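Local atomic coordinates of repeat Five Residue (Rfr) protein or pentapeptide repeat protein (Cyanothece, PDB entry 2O6W), a protein that is of unknown function but folds as a right-handed quadrilateral beta helix built from tandem five-residue repeats. Residues T91-N95 / A96-G100; A106-N110 / A111-G115; V23-R27 / E28-L32; I76-E79 / N80-L83. All coordinates share one frame; numbering follows the deposited sequence.

Overall arrangement
Along the chain the order is contact 3, contact 4, contact 1, contact 2. All four are corners of one right-handed quadrilateral beta helix, built from turns and short extended pieces rather than regular strands. Contact 1 touches both contact 4 and contact 2, with centres about 8 Å and about 9 Å away. Probable backbone hydrogen bonds join it to each: Ile97 to Ile76 and Leu78 in contact 4, Leu93 to Asn112 in contact 2. Contact 3, nearer the helix 2-10, meets contact 4 through Phe30 and Ile76, with centres about 14 Å apart. Contacts 1, 2 and 4 share a type II turn closed on an alanine, while contact 3 is a variant. Repeating such corners is consistent with coils stacked round a continuous apolar core.

Contact 1 (T91-N95 / A96-G100); sequences TDLEN and AILIG
Leu93 turns its CG away from its own carbonyl carbon (chi1 -85°), and this carries CD2 over the methyl of Ala96. Leu93 CD2 and Ala96 CB are 3.6 Å apart. Ala96 has just that methyl to offer, and it is also held against the backbone, with CB 3.1 Å from Leu93 O. Further along, Leu93 CD2 approaches Leu98 CD1 at 4.4 Å, a looser apolar touch across the coil interior. Leu93, Ala96 and Leu98 are all buried.

The backbone between them makes a type II beta turn from Leu93 to Ala96. Ala96 N donates to Leu93 O at 3.1 Å. The bond is bent (146° at the hydrogen), and the donor stands above the carbonyl plane. Asn95 holds the third place of the turn with a positive phi of 57°. Its amide end faces outward, and only its CB lies near Ala96 N. Overlapping the start of the turn, Asp92 OD1 accepts from Glu94 N at 3.1 Å. This is an Asx turn, and the N-H of Glu94 meets the oxygen nearly in line with its C-O bond. Asp92 OD2 and Glu94 OE2 both form salt bridges to Lys33. That shared lysine probably eases repulsion between the two carboxylates.

This is a corner of the pentapeptide-repeat beta helix. No regular strand flanks it, and the chain's one helix is 2-10. Its neighbours are the adjoining coils: backbone bonds reach Asn112 on one coil and Ser71, Leu73 and Ser75 on another, while Leu93 packs on Leu73 and Leu98 on Leu78.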
# COMPACT_ATOMS: atom_id res chain seq x y z
N THR A 91 5.18 -5.54 3.02
CA THR A 91 5.22 -4.44 2.07
C THR A 91 5.86 -3.22 2.73
O THR A 91 5.90 -3.11 3.96
CB THR A 91 3.81 -4.02 1.58
OG1 THR A 91 2.98 -3.69 2.71
CG2 THR A 91 3.18 -5.14 0.77
N ASP A 92 6.37 -2.32 1.92
CA ASP A 92 6.97 -1.10 2.45
C ASP A 92 5.92 -0.01 2.25
O ASP A 92 5.67 0.42 1.12
CB ASP A 92 8.26 -0.76 1.69
CG ASP A 92 9.02 0.41 2.30
OD1 ASP A 92 8.38 1.24 2.98
OD2 ASP A 92 10.25 0.52 2.08
N LEU A 93 5.28 0.41 3.33
CA LEU A 93 4.26 1.46 3.26
C LEU A 93 4.72 2.73 3.99
O LEU A 93 3.91 3.48 4.52
CB LEU A 93 2.94 0.95 3.84
CG LEU A 93 2.07 0.18 2.84
CD1 LEU A 93 1.08 -0.74 3.54
CD2 LEU A 93 1.34 1.18 1.94
N GLU A 94 6.03 2.96 4.00
CA GLU A 94 6.56 4.14 4.67
C GLU A 94 6.02 5.44 4.07
O GLU A 94 6.01 5.61 2.85
CB GLU A 94 8.08 4.14 4.62
CG GLU A 94 8.69 5.36 5.30
CD GLU A 94 10.10 5.13 5.80
OE1 GLU A 94 10.69 6.10 6.32
OE2 GLU A 94 10.61 3.99 5.69
N ASN A 95 5.57 6.33 4.94
CA ASN A 95 5.02 7.63 4.55
C ASN A 95 3.85 7.49 3.59
O ASN A 95 3.55 8.41 2.83
CB ASN A 95 6.10 8.51 3.92
CG ASN A 95 7.31 8.67 4.81
OD1 ASN A 95 7.19 8.99 5.99
ND2 ASN A 95 8.49 8.44 4.24
N ALA A 96 3.20 6.35 3.63
CA ALA A 96 2.07 6.13 2.74
C ALA A 96 0.85 6.88 3.25
O ALA A 96 0.75 7.19 4.44
CB ALA A 96 1.77 4.65 2.65
N ILE A 97 -0.07 7.17 2.35
CA ILE A 97 -1.27 7.87 2.75
C ILE A 97 -2.44 6.91 2.67
O ILE A 97 -2.88 6.55 1.58
CB ILE A 97 -1.52 9.09 1.84
CG1 ILE A 97 -0.43 10.13 2.08
CG2 ILE A 97 -2.89 9.67 2.12
CD1 ILE A 97 -0.50 11.31 1.13
N LEU A 98 -2.93 6.47 3.82
CA LEU A 98 -4.05 5.54 3.86
C LEU A 98 -5.28 6.14 4.54
O LEU A 98 -6.06 5.42 5.16
CB LEU A 98 -3.63 4.25 4.55
CG LEU A 98 -2.66 3.35 3.76
CD1 LEU A 98 -1.81 2.54 4.72
CD2 LEU A 98 -3.44 2.44 2.81
N ILE A 99 -5.44 7.45 4.42
CA ILE A 99 -6.57 8.14 5.04
C ILE A 99 -7.91 7.58 4.56
O ILE A 99 -8.16 7.48 3.37
CB ILE A 99 -6.54 9.65 4.72
CG1 ILE A 99 -5.27 10.26 5.31
CG2 ILE A 99 -7.77 10.33 5.31
CD1 ILE A 99 -5.07 11.71 4.92
N GLY A 100 -8.75 7.20 5.51
CA GLY A 100 -10.05 6.66 5.18
C GLY A 100 -10.05 5.35 4.43
O GLY A 100 -11.10 4.91 3.95

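Contact 2 (A106-N110 / A111-G115); sequences ANLEN and ANLQG
A type II beta turn from Leu108 to Ala111 forms one corner of the pentapeptide-repeat beta helix, with Leu108 and Ala111 both buried in its core. Ala111 N donates to Leu108 O at 2.9 Å, and the donor is tilted 34° from the carbonyl plane. The same oxygen lies close to Ala111 CB. Leu108 CB and Ala111 CB meet across the turn at 4.1 Å. The methyl of the alanine is small enough to sit against the turn carbonyl and the leucine base together.

Beyond the turn, Leu108 CD2 touches Leu113 CD2 at 4.1 Å. The two leucines cross at about a right angle, so they meet by methyls and not along their length. Leu113 has its CG anti to its carbonyl carbon (chi1 -86°), and this sends the isobutyl end back toward Leu108. Asn110 supplies the positive phi of the turn (57°) and keeps its amide outward.

Two Asx turns brace the extended pieces. Asn107 OD1 accepts from Glu109 N at 3.3 Å, and Asn112 OD1 accepts from Gln114 N at 3.2 Å. In each the donor stands above the amide plane. Asn112 OD1 has a second donor, Asn132 ND2, so that oxygen is gripped twice.

The neighbours on both sides are coils of the same solenoid, not regular strands or helices. Leu108 bonds by its backbone to Ile127 and Glu109 to Glu90, while Leu113 O accepts from Thr136 OG1 on the following coil.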
# COMPACT_ATOMS: atom_id res chain seq x y z
N ALA A 106 -7.59 -7.14 6.13
CA ALA A 106 -6.34 -7.06 5.39
C ALA A 106 -5.18 -7.68 6.14
O ALA A 106 -5.12 -7.65 7.36
CB ALA A 106 -6.02 -5.62 5.05
N ASN A 107 -4.24 -8.26 5.40
CA ASN A 107 -3.08 -8.85 6.02
C ASN A 107 -1.89 -7.90 5.87
O ASN A 107 -1.41 -7.69 4.75
CB ASN A 107 -2.79 -10.20 5.38
CG ASN A 107 -1.49 -10.82 5.87
OD1 ASN A 107 -1.10 -10.61 7.02
ND2 ASN A 107 -0.83 -11.59 5.01
N LEU A 108 -1.43 -7.31 6.97
CA LEU A 108 -0.28 -6.40 6.93
C LEU A 108 0.91 -6.93 7.72
O LEU A 108 1.78 -6.16 8.12
CB LEU A 108 -0.64 -5.00 7.47
CG LEU A 108 -1.72 -4.20 6.74
CD1 LEU A 108 -3.08 -4.66 7.27
CD2 LEU A 108 -1.56 -2.71 6.98
N GLU A 109 0.96 -8.24 7.91
CA GLU A 109 2.05 -8.84 8.68
C GLU A 109 3.46 -8.42 8.25
O GLU A 109 3.82 -8.48 7.07
CB GLU A 109 1.91 -10.36 8.65
CG GLU A 109 2.95 -11.08 9.51
CD GLU A 109 2.52 -12.49 9.90
OE1 GLU A 109 2.08 -13.26 9.01
OE2 GLU A 109 2.64 -12.84 11.09
N ASN A 110 4.24 -8.00 9.24
CA ASN A 110 5.62 -7.56 9.02
C ASN A 110 5.76 -6.42 8.03
O ASN A 110 6.83 -6.21 7.46
CB ASN A 110 6.47 -8.74 8.58
CG ASN A 110 6.52 -9.82 9.63
OD1 ASN A 110 6.64 -9.53 10.82
ND2 ASN A 110 6.43 -11.07 9.20
N ALA A 111 4.67 -5.70 7.82
CA ALA A 111 4.69 -4.57 6.91
C ALA A 111 5.35 -3.40 7.63
O ALA A 111 5.36 -3.33 8.85
CB ALA A 111 3.26 -4.21 6.53
N ASN A 112 5.94 -2.48 6.87
CA ASN A 112 6.55 -1.31 7.48
C ASN A 112 5.60 -0.12 7.26
O ASN A 112 5.31 0.25 6.13
CB ASN A 112 7.93 -1.05 6.85
CG ASN A 112 8.54 0.28 7.28
OD1 ASN A 112 8.22 0.80 8.35
ND2 ASN A 112 9.42 0.82 6.45
N LEU A 113 5.08 0.45 8.35
CA LEU A 113 4.15 1.58 8.27
C LEU A 113 4.69 2.85 8.89
O LEU A 113 3.93 3.70 9.36
CB LEU A 113 2.82 1.23 8.95
CG LEU A 113 1.72 0.49 8.16
CD1 LEU A 113 2.29 -0.76 7.54
CD2 LEU A 113 0.56 0.15 9.09
N GLN A 114 6.01 2.98 8.90
CA GLN A 114 6.65 4.15 9.48
C GLN A 114 6.23 5.43 8.77
O GLN A 114 6.30 5.54 7.55
CB GLN A 114 8.17 4.02 9.43
CG GLN A 114 8.90 5.07 10.25
CD GLN A 114 10.40 4.87 10.23
OE1 GLN A 114 11.03 5.02 9.18
NE2 GLN A 114 10.97 4.53 11.37
N GLY A 115 5.80 6.40 9.57
CA GLY A 115 5.38 7.67 9.03
C GLY A 115 4.13 7.59 8.18
O GLY A 115 3.75 8.58 7.57

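Contact 3 (V23-R27 / E28-L32); sequences VNLPR and ENFGL
This corner lies near the N-terminal end of the beta helix, close to the helix 2-10, and resembles a pentapeptide-repeat turn with a glutamate where other corners here have alanine. Leu25 and Phe30 point inward across it. Leu25 CD1 touches Phe30 CZ at 4.1 Å, and the two side chains cross at about a right angle. Phe30 also packs on Leu9 of that helix.

Glu28 packs beside the turn. Its chain is bent at chi2 (-70°), which folds it back over the backbone of Leu25 and Pro26. Glu28 CG lies 3.5 Å from Leu25 O and 4.0 Å from Leu25 CB. Beyond the bend, a water donates to Glu28 OE1 at 2.8 Å and to Pro26 O at 3.0 Å. With an alanine at Glu28, the water would probably lose its carboxylate partner, and the Leu25 base and carbonyl would lose the CG packed against them.

The turn is wider than its relatives: Glu28 N is 4.0 Å from Leu25 O and does not bond to it. Ser71 OG joins them instead, bonded to Glu28 N and weakly to Leu25 O. Past the corner, Asn29 OD1 accepts from Gly31 N at 3.1 Å, an Asx turn. Arg27 NE is hydrogen-bonded to Gln70 OE1. With the direct backbone bond absent, the serine hydroxyl and the water probably help to hold this corner, alongside the apolar packing.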
# COMPACT_ATOMS: atom_id res chain seq x y z
N VAL A 23 -6.00 -8.73 -8.25
CA VAL A 23 -4.81 -8.78 -9.10
C VAL A 23 -3.62 -9.35 -8.34
O VAL A 23 -3.55 -9.27 -7.11
CB VAL A 23 -4.38 -7.40 -9.66
CG1 VAL A 23 -5.45 -6.85 -10.59
CG2 VAL A 23 -4.07 -6.43 -8.53
N ASN A 24 -2.69 -9.93 -9.09
CA ASN A 24 -1.49 -10.52 -8.51
C ASN A 24 -0.29 -9.65 -8.86
O ASN A 24 0.30 -9.80 -9.94
CB ASN A 24 -1.29 -11.94 -9.05
CG ASN A 24 -0.26 -12.72 -8.26
OD1 ASN A 24 -0.34 -12.81 -7.04
ND2 ASN A 24 0.72 -13.29 -8.96
N LEU A 25 0.07 -8.75 -7.96
CA LEU A 25 1.21 -7.87 -8.19
C LEU A 25 2.23 -7.94 -7.05
O LEU A 25 2.58 -6.92 -6.46
CB LEU A 25 0.73 -6.43 -8.40
CG LEU A 25 -0.10 -6.22 -9.67
CD1 LEU A 25 -0.54 -4.76 -9.77
CD2 LEU A 25 0.72 -6.60 -10.90
N PRO A 26 2.69 -9.15 -6.71
CA PRO A 26 3.67 -9.25 -5.63
C PRO A 26 5.06 -8.80 -6.07
O PRO A 26 5.39 -8.83 -7.26
CB PRO A 26 3.63 -10.73 -5.26
CG PRO A 26 3.37 -11.39 -6.58
CD PRO A 26 2.29 -10.50 -7.18
N ARG A 27 5.86 -8.38 -5.10
CA ARG A 27 7.22 -7.95 -5.35
C ARG A 27 7.37 -6.88 -6.42
O ARG A 27 8.30 -6.92 -7.21
CB ARG A 27 8.07 -9.17 -5.71
CG ARG A 27 8.28 -10.09 -4.54
CD ARG A 27 8.87 -11.42 -4.94
NE ARG A 27 9.26 -12.18 -3.76
CZ ARG A 27 9.74 -13.42 -3.79
NH1 ARG A 27 9.89 -14.04 -4.95
NH2 ARG A 27 10.08 -14.01 -2.65
N GLU A 28 6.46 -5.92 -6.45
CA GLU A 28 6.56 -4.83 -7.42
C GLU A 28 7.07 -3.58 -6.72
O GLU A 28 7.11 -3.50 -5.49
CB GLU A 28 5.20 -4.56 -8.08
CG GLU A 28 4.67 -5.70 -8.95
CD GLU A 28 5.46 -5.91 -10.24
OE1 GLU A 28 5.16 -6.88 -10.97
OE2 GLU A 28 6.37 -5.10 -10.54
N ASN A 29 7.49 -2.59 -7.50
CA ASN A 29 7.98 -1.36 -6.92
C ASN A 29 7.13 -0.17 -7.32
O ASN A 29 7.27 0.37 -8.42
CB ASN A 29 9.44 -1.14 -7.33
CG ASN A 29 9.99 0.19 -6.85
OD1 ASN A 29 9.46 0.79 -5.90
ND2 ASN A 29 11.06 0.66 -7.49
N PHE A 30 6.23 0.23 -6.43
CA PHE A 30 5.35 1.37 -6.66
C PHE A 30 5.69 2.45 -5.64
O PHE A 30 4.83 3.23 -5.26
CB PHE A 30 3.88 0.97 -6.45
CG PHE A 30 3.39 -0.08 -7.40
CD1 PHE A 30 2.84 -1.26 -6.92
CD2 PHE A 30 3.44 0.12 -8.78
CE1 PHE A 30 2.36 -2.24 -7.79
CE2 PHE A 30 2.96 -0.84 -9.66
CZ PHE A 30 2.42 -2.03 -9.16
N GLY A 31 6.93 2.48 -5.18
CA GLY A 31 7.32 3.46 -4.19
C GLY A 31 8.26 4.55 -4.67
O GLY A 31 8.63 4.59 -5.84
N LEU A 32 8.65 5.43 -3.74
CA LEU A 32 9.56 6.53 -4.04
C LEU A 32 10.94 6.36 -3.42
O LEU A 32 11.69 7.33 -3.30
CB LEU A 32 8.97 7.86 -3.54
CG LEU A 32 7.93 8.54 -4.42
CD1 LEU A 32 7.42 9.78 -3.71
CD2 LEU A 32 8.55 8.89 -5.77
O HOH W 1 3.88 -9.12 -9.85

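Contact 4 (I76-E79 / N80-L83); sequences IILE and NAIL
Leu78 and Ala81 make the tight side of this corner. The methyl of Ala81 sits against both CB and CD2 of Leu78, each 3.9 Å from Ala81 CB. Ala81 CB also lies 3.1 Å from Leu78 O. On the same inner side, Leu78 CD1 meets Leu83 CD1 at 3.9 Å, and these two leucines cross at about a right angle. All three residues are buried, and Leu83 extends the apolar packing to Leu63 and Leu103.

The backbone here is a type II beta turn from Leu78 to Ala81, a corner of the right-handed quadrilateral beta helix. Ala81 N donates to Leu78 O at 3.1 Å, coming from above the carbonyl plane with a bent bond (142° at the hydrogen). Asn80 takes the positive phi.

The outer side is looser and wet. Glu79 has its CG opposite its backbone N (chi1 -175°) and an extended chain beyond, so it runs beside Asn80 and points the same way. The carboxylate and amide planes are turned 60° apart. Glu79 CG lies 4.0 Å from Asn80 CG. The polar ends are joined through a water, which donates to Glu79 OE1 at 2.9 Å and to Asn80 OD1 at 3.2 Å. Asn80 is exposed. Backbone bonds from Leu78 to Ile97 and from Glu79 to Arg60 fasten the corner to adjoining coils.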
# COMPACT_ATOMS: atom_id res chain seq x y z
N ILE A 76 3.06 5.93 -1.18
CA ILE A 76 1.93 5.72 -2.07
C ILE A 76 0.67 6.41 -1.55
O ILE A 76 0.52 6.61 -0.34
CB ILE A 76 1.63 4.22 -2.23
CG1 ILE A 76 0.89 3.97 -3.54
CG2 ILE A 76 0.80 3.73 -1.06
CD1 ILE A 76 0.92 2.54 -3.99
N ILE A 77 -0.22 6.76 -2.47
CA ILE A 77 -1.47 7.42 -2.10
C ILE A 77 -2.66 6.46 -2.25
O ILE A 77 -3.10 6.16 -3.36
CB ILE A 77 -1.69 8.68 -2.98
CG1 ILE A 77 -0.49 9.62 -2.82
CG2 ILE A 77 -2.95 9.42 -2.56
CD1 ILE A 77 -0.56 10.86 -3.68
N LEU A 78 -3.15 5.98 -1.11
CA LEU A 78 -4.27 5.06 -1.08
C LEU A 78 -5.43 5.67 -0.30
O LEU A 78 -6.16 4.97 0.41
CB LEU A 78 -3.85 3.74 -0.42
CG LEU A 78 -2.97 2.81 -1.27
CD1 LEU A 78 -2.45 1.67 -0.42
CD2 LEU A 78 -3.78 2.28 -2.44
N GLU A 79 -5.60 6.98 -0.43
CA GLU A 79 -6.68 7.66 0.26
C GLU A 79 -8.03 7.13 -0.22
O GLU A 79 -8.26 6.99 -1.41
CB GLU A 79 -6.57 9.17 0.02
CG GLU A 79 -7.58 9.99 0.80
CD GLU A 79 -7.24 11.48 0.81
OE1 GLU A 79 -8.02 12.26 1.41
OE2 GLU A 79 -6.21 11.87 0.22
N ASN A 80 -8.90 6.81 0.73
CA ASN A 80 -10.23 6.30 0.44
C ASN A 80 -10.19 5.07 -0.47
O ASN A 80 -11.12 4.82 -1.24
CB ASN A 80 -11.07 7.40 -0.19
CG ASN A 80 -11.34 8.54 0.78
OD1 ASN A 80 -11.58 9.68 0.37
ND2 ASN A 80 -11.29 8.24 2.07
N ALA A 81 -9.11 4.31 -0.37
CA ALA A 81 -8.95 3.11 -1.18
C ALA A 81 -9.62 1.91 -0.49
O ALA A 81 -9.75 1.88 0.73
CB ALA A 81 -7.48 2.82 -1.40
N ILE A 82 -10.04 0.94 -1.28
CA ILE A 82 -10.67 -0.26 -0.75
C ILE A 82 -9.64 -1.38 -0.81
O ILE A 82 -9.18 -1.76 -1.89
CB ILE A 82 -11.92 -0.64 -1.59
CG1 ILE A 82 -12.91 0.53 -1.58
CG2 ILE A 82 -12.57 -1.91 -1.04
CD1 ILE A 82 -14.07 0.37 -2.52
N LEU A 83 -9.26 -1.90 0.36
CA LEU A 83 -8.26 -2.95 0.45
C LEU A 83 -8.74 -4.10 1.34
O LEU A 83 -8.02 -4.56 2.22
CB LEU A 83 -6.96 -2.37 1.02
CG LEU A 83 -6.45 -1.11 0.31
CD1 LEU A 83 -5.34 -0.47 1.09
CD2 LEU A 83 -5.99 -1.48 -1.08
O HOH W 2 -10.72 11.92 2.44